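PDB 4R4G: putative lipoprotein YcdA from Bacillus subtilis subsp. subtilis str. 168, which is of unknown function but is probably anchored to the cell membrane by a lipid and pairs an Ig-like N-terminal domain with an alpha+beta C-terminal domain. Local coordinates for residues 141-153 with 297-311. Numbering follows the deposited sequence.
Sequences DKLQDSAKALSAY and VKMKKNDIDQWQLDM
Ser146 and Trp307 bring helix 145-153 against the antiparallel hairpin of strands 297-301 and 307-308, a helix-on-sheet packing in the C-terminal domain, whose sequence family belongs to the NTF2 clan. The helix crosses strand 297-301 at 109°, their axes 9.3 Å apart. Two CH-pi contacts lie in the interface. Ser146 CB lies 3.9 Å from the centroid of the Trp307 five-membered ring, while Lys301 CB covers the opposite face of the indole; Ser146 OG bonds to Thr226. Leu309 CB sits over the centre of the Tyr153 ring, only 4° off its normal. The apolar layer continues through selenomethionine Met299, whose chain, bent at chi2 and chi3, brings CE to 3.8 Å from Ala149 CB. Leu150 CD1 reaches both Val297 CG1 and Leu309 CD2. At the Lys142 end, one water accepts from Trp307 NE1 and donates to Asp305 OD2 and, weakly, to Asp145 OD2, which also forms a salt bridge with Lys142 NZ. The Tyr153 hydroxyl accepts a weak but nearly straight bond from Leu309 N (3.4 Å, 165°). An alanine at Tyr153 would probably cost Leu309 N this acceptor and open a gap beside Met299 CE. A second water joins Tyr153 OH, at 2.8 Å, to Leu309 O.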
ATOM      1  N   ASP A 141       2.362 -12.239   2.392  1.00 84.93           N
ATOM      2  CA  ASP A 141       1.544 -11.670   3.466  1.00 86.54           C
ATOM      3  C   ASP A 141       2.062 -10.284   3.899  1.00 88.28           C
ATOM      4  O   ASP A 141       1.251  -9.369   4.090  1.00 89.25           O
ATOM      5  CB  ASP A 141       1.492 -12.642   4.663  1.00 91.64           C
ATOM      6  CG  ASP A 141       0.832 -13.981   4.351  1.00105.85           C
ATOM      7  OD1 ASP A 141       0.003 -14.037   3.391  1.00105.13           O
ATOM      8  OD2 ASP A 141       1.125 -14.973   5.077  1.00113.60           O
ATOM      9  N   LYS A 142       3.405 -10.130   4.000  1.00 81.34           N
ATOM     10  CA  LYS A 142       4.111  -8.890   4.348  1.00 79.45           C
ATOM     11  C   LYS A 142       3.911  -7.777   3.299  1.00 77.74           C
ATOM     12  O   LYS A 142       4.293  -6.623   3.535  1.00 77.10           O
ATOM     13  CB  LYS A 142       5.624  -9.174   4.489  1.00 82.22           C
ATOM     14  CG  LYS A 142       6.131  -9.196   5.915  1.00 99.35           C
ATOM     15  CD  LYS A 142       7.467  -8.459   6.045  1.00112.68           C
ATOM     16  CE  LYS A 142       7.939  -8.332   7.484  1.00132.05           C
ATOM     17  NZ  LYS A 142       7.161  -7.321   8.272  1.00140.46           N
ATOM     18  N   LEU A 143       3.348  -8.131   2.141  1.00 71.91           N
ATOM     19  CA  LEU A 143       3.196  -7.215   1.015  1.00 70.80           C
ATOM     20  C   LEU A 143       2.158  -6.136   1.291  1.00 73.96           C
ATOM     21  O   LEU A 143       2.362  -4.981   0.906  1.00 74.47           O
ATOM     22  CB  LEU A 143       2.881  -7.970  -0.308  1.00 69.78           C
ATOM     23  CG  LEU A 143       4.011  -8.882  -0.873  1.00 73.66           C
ATOM     24  CD1 LEU A 143       3.560  -9.627  -2.118  1.00 71.75           C
ATOM     25  CD2 LEU A 143       5.282  -8.093  -1.170  1.00 75.92           C
ATOM     26  N   GLN A 144       1.084  -6.490   1.995  1.00 69.13           N
ATOM     27  CA  GLN A 144       0.034  -5.532   2.310  1.00 67.50           C
ATOM     28  C   GLN A 144       0.226  -4.845   3.695  1.00 71.80           C
ATOM     29  O   GLN A 144      -0.645  -4.080   4.111  1.00 72.11           O
ATOM     30  CB  GLN A 144      -1.327  -6.199   2.189  1.00 68.18           C
ATOM     31  CG  GLN A 144      -1.596  -6.690   0.769  1.00 69.11           C
ATOM     32  CD  GLN A 144      -1.785  -5.576  -0.209  1.00 81.76           C
ATOM     33  OE1 GLN A 144      -2.375  -4.539   0.112  1.00 75.28           O
ATOM     34  NE2 GLN A 144      -1.294  -5.769  -1.429  1.00 74.56           N
ATOM     35  N   ASP A 145       1.403  -5.017   4.341  1.00 67.99           N
ATOM     36  CA  ASP A 145       1.741  -4.359   5.612  1.00 68.28           C
ATOM     37  C   ASP A 145       1.529  -2.832   5.579  1.00 73.89           C
ATOM     38  O   ASP A 145       1.043  -2.271   6.573  1.00 75.60           O
ATOM     39  CB  ASP A 145       3.197  -4.647   6.019  1.00 70.46           C
ATOM     40  CG  ASP A 145       3.427  -5.951   6.768  1.00 77.58           C
ATOM     41  OD1 ASP A 145       2.475  -6.798   6.827  1.00 75.33           O
ATOM     42  OD2 ASP A 145       4.559  -6.148   7.277  1.00 87.26           O
ATOM     43  N   SER A 146       1.903  -2.164   4.449  1.00 68.00           N
ATOM     44  CA  SER A 146       1.762  -0.717   4.302  1.00 66.64           C
ATOM     45  C   SER A 146       0.304  -0.303   4.272  1.00 68.25           C
ATOM     46  O   SER A 146      -0.019   0.772   4.793  1.00 67.75           O
ATOM     47  CB  SER A 146       2.483  -0.198   3.062  1.00 68.67           C
ATOM     48  OG  SER A 146       2.233  -0.997   1.922  1.00 79.91           O
ATOM     49  N   ALA A 147      -0.575  -1.145   3.662  1.00 62.61           N
ATOM     50  CA  ALA A 147      -2.014  -0.875   3.575  1.00 60.23           C
ATOM     51  C   ALA A 147      -2.632  -1.026   4.961  1.00 66.44           C
ATOM     52  O   ALA A 147      -3.467  -0.205   5.351  1.00 67.00           O
ATOM     53  CB  ALA A 147      -2.681  -1.800   2.571  1.00 59.45           C
ATOM     54  N   LYS A 148      -2.164  -2.029   5.738  1.00 63.40           N
ATOM     55  CA  LYS A 148      -2.597  -2.267   7.118  1.00 63.53           C
ATOM     56  C   LYS A 148      -2.286  -0.985   7.910  1.00 67.93           C
ATOM     57  O   LYS A 148      -3.200  -0.389   8.492  1.00 69.37           O
ATOM     58  CB  LYS A 148      -1.935  -3.542   7.716  1.00 66.50           C
ATOM     59  CG  LYS A 148      -2.404  -4.872   7.057  1.00 71.98           C
ATOM     60  CD  LYS A 148      -1.780  -6.148   7.691  1.00 81.98           C
ATOM     61  CE  LYS A 148      -1.885  -7.401   6.823  1.00 92.79           C
ATOM     62  NZ  LYS A 148      -0.616  -7.709   6.061  1.00 98.26           N
ATOM     63  N   ALA A 149      -1.041  -0.492   7.807  1.00 63.56           N
ATOM     64  CA  ALA A 149      -0.609   0.763   8.410  1.00 63.82           C
ATOM     65  C   ALA A 149      -1.455   1.966   7.923  1.00 67.37           C
ATOM     66  O   ALA A 149      -1.920   2.721   8.773  1.00 68.53           O
ATOM     67  CB  ALA A 149       0.856   1.001   8.130  1.00 65.13           C
ATOM     68  N   LEU A 150      -1.721   2.117   6.601  1.00 63.23           N
ATOM     69  CA  LEU A 150      -2.552   3.234   6.114  1.00 62.83           C
ATOM     70  C   LEU A 150      -3.967   3.187   6.726  1.00 71.02           C
ATOM     71  O   LEU A 150      -4.507   4.226   7.116  1.00 72.33           O
ATOM     72  CB  LEU A 150      -2.648   3.302   4.584  1.00 61.37           C
ATOM     73  CG  LEU A 150      -3.594   4.404   4.093  1.00 66.50           C
ATOM     74  CD1 LEU A 150      -3.033   5.794   4.371  1.00 67.52           C
ATOM     75  CD2 LEU A 150      -3.969   4.236   2.662  1.00 69.11           C
ATOM     76  N   SER A 151      -4.546   1.983   6.834  1.00 68.25           N
ATOM     77  CA  SER A 151      -5.868   1.768   7.419  1.00 68.12           C
ATOM     78  C   SER A 151      -5.867   2.161   8.909  1.00 72.47           C
ATOM     79  O   SER A 151      -6.862   2.736   9.361  1.00 75.16           O
ATOM     80  CB  SER A 151      -6.304   0.315   7.232  1.00 72.87           C
ATOM     81  OG  SER A 151      -7.683   0.127   7.506  1.00 88.84           O
ATOM     82  N   ALA A 152      -4.753   1.889   9.657  1.00 66.87           N
ATOM     83  CA  ALA A 152      -4.589   2.256  11.080  1.00 67.44           C
ATOM     84  C   ALA A 152      -4.598   3.778  11.255  1.00 71.94           C
ATOM     85  O   ALA A 152      -5.203   4.279  12.198  1.00 72.87           O
ATOM     86  CB  ALA A 152      -3.296   1.678  11.637  1.00 69.29           C
ATOM     87  N   TYR A 153      -3.950   4.510  10.320  1.00 67.64           N
ATOM     88  CA  TYR A 153      -3.915   5.965  10.277  1.00 66.83           C
ATOM     89  C   TYR A 153      -5.324   6.493  10.111  1.00 68.92           C
ATOM     90  O   TYR A 153      -5.714   7.391  10.839  1.00 70.45           O
ATOM     91  CB  TYR A 153      -3.023   6.460   9.127  1.00 68.31           C
ATOM     92  CG  TYR A 153      -1.589   6.744   9.516  1.00 72.66           C
ATOM     93  CD1 TYR A 153      -1.214   7.987  10.013  1.00 75.86           C
ATOM     94  CD2 TYR A 153      -0.597   5.781   9.351  1.00 74.30           C
ATOM     95  CE1 TYR A 153       0.110   8.265  10.339  1.00 79.21           C
ATOM     96  CE2 TYR A 153       0.733   6.047   9.677  1.00 76.94           C
ATOM     97  CZ  TYR A 153       1.080   7.288  10.179  1.00 87.74           C
ATOM     98  OH  TYR A 153       2.384   7.549  10.518  1.00 93.48           O
ATOM     99  N   VAL A 297      -1.467   6.830  -2.253  1.00 74.14           N
ATOM    100  CA  VAL A 297      -0.807   7.392  -1.083  1.00 74.58           C
ATOM    101  C   VAL A 297       0.525   6.681  -0.905  1.00 78.58           C
ATOM    102  O   VAL A 297       0.582   5.453  -0.968  1.00 78.41           O
ATOM    103  CB  VAL A 297      -1.752   7.243   0.157  1.00 77.76           C
ATOM    104  CG1 VAL A 297      -0.994   7.249   1.478  1.00 77.93           C
ATOM    105  CG2 VAL A 297      -2.837   8.311   0.155  1.00 77.80           C
ATOM    106  N   LYS A 298       1.589   7.449  -0.683  1.00 74.99           N
ATOM    107  CA  LYS A 298       2.921   6.909  -0.474  1.00 74.44           C
ATOM    108  C   LYS A 298       3.198   6.741   1.021  1.00 76.94           C
ATOM    109  O   LYS A 298       3.023   7.678   1.811  1.00 78.04           O
ATOM    110  CB  LYS A 298       3.977   7.815  -1.142  1.00 79.06           C
ATOM    111  CG  LYS A 298       5.403   7.256  -1.197  1.00 93.70           C
ATOM    112  CD  LYS A 298       6.391   8.208  -1.903  1.00105.35           C
ATOM    113  CE  LYS A 298       6.809   9.404  -1.066  1.00110.56           C
ATOM    114  NZ  LYS A 298       7.945  10.141  -1.673  1.00113.30           N
HETATM  115  N   MSE A 299       3.608   5.525   1.392  1.00 71.43           N
HETATM  116  CA  MSE A 299       4.021   5.140   2.745  1.00 70.45           C
HETATM  117  C   MSE A 299       5.529   5.011   2.762  1.00 79.10           C
HETATM  118  O   MSE A 299       6.120   4.696   1.726  1.00 78.43           O
HETATM  119  CB  MSE A 299       3.391   3.797   3.171  1.00 70.02           C
HETATM  120  CG  MSE A 299       1.871   3.761   3.172  1.00 73.38           C
HETATM  121 SE   MSE A 299       1.067   4.987   4.407  0.75 79.51          SE
HETATM  122  CE  MSE A 299       1.462   4.121   6.125  1.00 77.54           C
ATOM    123  N   LYS A 300       6.156   5.196   3.929  1.00 78.93           N
ATOM    124  CA  LYS A 300       7.602   5.091   4.052  1.00 81.26           C
ATOM    125  C   LYS A 300       7.950   4.182   5.219  1.00 86.26           C
ATOM    126  O   LYS A 300       7.486   4.410   6.337  1.00 85.78           O
ATOM    127  CB  LYS A 300       8.226   6.496   4.208  1.00 87.17           C
ATOM    128  CG  LYS A 300       8.500   7.185   2.860  1.00112.40           C
ATOM    129  CD  LYS A 300       8.665   8.718   2.946  1.00125.50           C
ATOM    130  CE  LYS A 300       9.300   9.296   1.693  1.00137.46           C
ATOM    131  NZ  LYS A 300       9.216  10.784   1.641  1.00145.64           N
ATOM    132  N   LYS A 301       8.764   3.141   4.948  1.00 84.22           N
ATOM    133  CA  LYS A 301       9.201   2.140   5.932  1.00 85.42           C
ATOM    134  C   LYS A 301      10.463   2.583   6.684  1.00 93.32           C
ATOM    135  O   LYS A 301      11.358   3.185   6.090  1.00 94.67           O
ATOM    136  CB  LYS A 301       9.457   0.792   5.227  1.00 87.12           C
ATOM    137  CG  LYS A 301       9.759  -0.390   6.153  1.00101.28           C
ATOM    138  CD  LYS A 301      10.000  -1.683   5.382  1.00109.72           C
ATOM    139  CE  LYS A 301      11.435  -1.910   4.945  1.00124.20           C
ATOM    140  NZ  LYS A 301      11.585  -3.181   4.172  1.00127.96           N
ATOM    141  N   ASN A 302      10.541   2.253   7.983  1.00 91.88           N
ATOM    142  CA  ASN A 302      11.702   2.549   8.812  1.00 95.52           C
ATOM    143  C   ASN A 302      12.603   1.281   8.903  1.00104.51           C
ATOM    144  O   ASN A 302      12.494   0.394   8.047  1.00101.33           O
ATOM    145  CB  ASN A 302      11.272   3.090  10.187  1.00 92.58           C
ATOM    146  CG  ASN A 302      10.723   2.103  11.196  1.00105.13           C
ATOM    147  OD1 ASN A 302      10.413   0.941  10.908  1.00100.03           O
ATOM    148  ND2 ASN A 302      10.642   2.546  12.435  1.00 92.62           N
ATOM    149  N   ASP A 303      13.503   1.215   9.916  1.00108.23           N
ATOM    150  CA  ASP A 303      14.420   0.082  10.115  1.00111.52           C
ATOM    151  C   ASP A 303      13.689  -1.133  10.696  1.00114.36           C
ATOM    152  O   ASP A 303      13.928  -2.259  10.254  1.00114.07           O
ATOM    153  CB  ASP A 303      15.601   0.457  11.044  1.00119.20           C
ATOM    154  CG  ASP A 303      16.185   1.842  10.840  1.00137.32           C
ATOM    155  OD1 ASP A 303      15.548   2.839  11.304  1.00138.85           O
ATOM    156  OD2 ASP A 303      17.290   1.935  10.256  1.00144.06           O
ATOM    157  N   ILE A 304      12.803  -0.890  11.690  1.00109.71           N
ATOM    158  CA  ILE A 304      12.010  -1.869  12.446  1.00108.75           C
ATOM    159  C   ILE A 304      10.704  -2.262  11.668  1.00106.71           C
ATOM    160  O   ILE A 304       9.807  -2.877  12.245  1.00105.39           O
ATOM    161  CB  ILE A 304      11.775  -1.258  13.875  1.00114.57           C
ATOM    162  CG1 ILE A 304      13.042  -1.395  14.774  1.00119.71           C
ATOM    163  CG2 ILE A 304      10.488  -1.682  14.608  1.00114.40           C
ATOM    164  CD1 ILE A 304      13.583  -2.856  15.119  1.00127.06           C
ATOM    165  N   ASP A 305      10.679  -2.010  10.334  1.00100.09           N
ATOM    166  CA  ASP A 305       9.601  -2.308   9.375  1.00 96.25           C
ATOM    167  C   ASP A 305       8.230  -1.808   9.880  1.00 97.43           C
ATOM    168  O   ASP A 305       7.326  -2.576  10.242  1.00 96.58           O
ATOM    169  CB  ASP A 305       9.574  -3.794   8.972  1.00 97.91           C
ATOM    170  CG  ASP A 305      10.565  -4.145   7.868  1.00113.41           C
ATOM    171  OD1 ASP A 305      11.716  -3.629   7.903  1.00116.53           O
ATOM    172  OD2 ASP A 305      10.201  -4.939   6.974  1.00121.15           O
ATOM    173  N   GLN A 306       8.131  -0.481   9.926  1.00 91.61           N
ATOM    174  CA  GLN A 306       6.965   0.280  10.321  1.00 88.74           C
ATOM    175  C   GLN A 306       6.671   1.255   9.217  1.00 92.50           C
ATOM    176  O   GLN A 306       7.585   1.919   8.731  1.00 93.40           O
ATOM    177  CB  GLN A 306       7.213   1.001  11.637  1.00 91.25           C
ATOM    178  CG  GLN A 306       7.310   0.083  12.830  1.00 79.57           C
ATOM    179  CD  GLN A 306       7.656   0.866  14.058  1.00 96.89           C
ATOM    180  OE1 GLN A 306       8.510   1.754  14.043  1.00 92.73           O
ATOM    181  NE2 GLN A 306       6.989   0.572  15.158  1.00 97.89           N
ATOM    182  N   TRP A 307       5.422   1.325   8.784  1.00 87.51           N
ATOM    183  CA  TRP A 307       5.071   2.211   7.693  1.00 86.22           C
ATOM    184  C   TRP A 307       4.416   3.492   8.200  1.00 88.51           C
ATOM    185  O   TRP A 307       3.611   3.466   9.131  1.00 87.86           O
ATOM    186  CB  TRP A 307       4.186   1.484   6.696  1.00 83.43           C
ATOM    187  CG  TRP A 307       4.904   0.370   6.000  1.00 84.88           C
ATOM    188  CD1 TRP A 307       5.004  -0.926   6.414  1.00 88.44           C
ATOM    189  CD2 TRP A 307       5.666   0.471   4.797  1.00 84.54           C
ATOM    190  NE1 TRP A 307       5.755  -1.651   5.517  1.00 88.05           N
ATOM    191  CE2 TRP A 307       6.176  -0.818   4.513  1.00 88.77           C
ATOM    192  CE3 TRP A 307       5.968   1.526   3.918  1.00 85.83           C
ATOM    193  CZ2 TRP A 307       6.927  -1.087   3.365  1.00 87.39           C
ATOM    194  CZ3 TRP A 307       6.735   1.264   2.793  1.00 87.37           C
ATOM    195  CH2 TRP A 307       7.191  -0.031   2.516  1.00 87.64           C
ATOM    196  N   GLN A 308       4.810   4.619   7.594  1.00 83.82           N
ATOM    197  CA  GLN A 308       4.367   5.949   7.974  1.00 82.98           C
ATOM    198  C   GLN A 308       3.801   6.753   6.811  1.00 84.07           C
ATOM    199  O   GLN A 308       4.237   6.616   5.666  1.00 82.18           O
ATOM    200  CB  GLN A 308       5.539   6.728   8.584  1.00 86.82           C
ATOM    201  CG  GLN A 308       5.655   6.606  10.093  1.00 98.19           C
ATOM    202  CD  GLN A 308       6.784   7.443  10.634  1.00119.63           C
ATOM    203  OE1 GLN A 308       7.970   7.199  10.346  1.00123.30           O
ATOM    204  NE2 GLN A 308       6.444   8.435  11.445  1.00106.16           N
ATOM    205  N   LEU A 309       2.826   7.616   7.140  1.00 80.62           N
ATOM    206  CA  LEU A 309       2.177   8.569   6.238  1.00 78.95           C
ATOM    207  C   LEU A 309       2.629   9.988   6.622  1.00 86.28           C
ATOM    208  O   LEU A 309       2.489  10.371   7.788  1.00 85.66           O
ATOM    209  CB  LEU A 309       0.637   8.444   6.303  1.00 75.92           C
ATOM    210  CG  LEU A 309      -0.152   9.415   5.443  1.00 78.54           C
ATOM    211  CD1 LEU A 309       0.203   9.281   3.990  1.00 78.39           C
ATOM    212  CD2 LEU A 309      -1.629   9.247   5.632  1.00 77.91           C
ATOM    213  N   ASP A 310       3.207  10.741   5.658  1.00 85.77           N
ATOM    214  CA  ASP A 310       3.625  12.125   5.890  1.00 88.91           C
ATOM    215  C   ASP A 310       2.370  12.979   5.800  1.00 91.83           C
ATOM    216  O   ASP A 310       1.759  13.061   4.735  1.00 90.70           O
ATOM    217  CB  ASP A 310       4.732  12.585   4.899  1.00 93.50           C
ATOM    218  CG  ASP A 310       5.390  13.945   5.181  1.00110.47           C
ATOM    219  OD1 ASP A 310       4.858  14.713   6.040  1.00112.18           O
ATOM    220  OD2 ASP A 310       6.428  14.246   4.544  1.00115.98           O
HETATM  221  N   MSE A 311       1.958  13.561   6.929  1.00 88.87           N
HETATM  222  CA  MSE A 311       0.738  14.368   7.006  1.00 88.74           C
HETATM  223  C   MSE A 311       0.829  15.679   6.191  1.00 94.69           C
HETATM  224  O   MSE A 311      -0.201  16.228   5.781  1.00 92.20           O
HETATM  225  CB  MSE A 311       0.374  14.661   8.470  1.00 91.46           C
HETATM  226  CG  MSE A 311      -0.028  13.401   9.272  1.00 97.21           C
HETATM  227 SE   MSE A 311      -1.300  12.155   8.403  0.75102.36          SE
HETATM  228  CE  MSE A 311      -2.808  13.419   8.069  1.00 98.62           C
TER
HETATM  229  O   HOH W   1       7.188  -4.389   6.047  1.00 78.14           O
HETATM  230  O   HOH W   2       3.296  10.221  10.810  1.00 66.05           O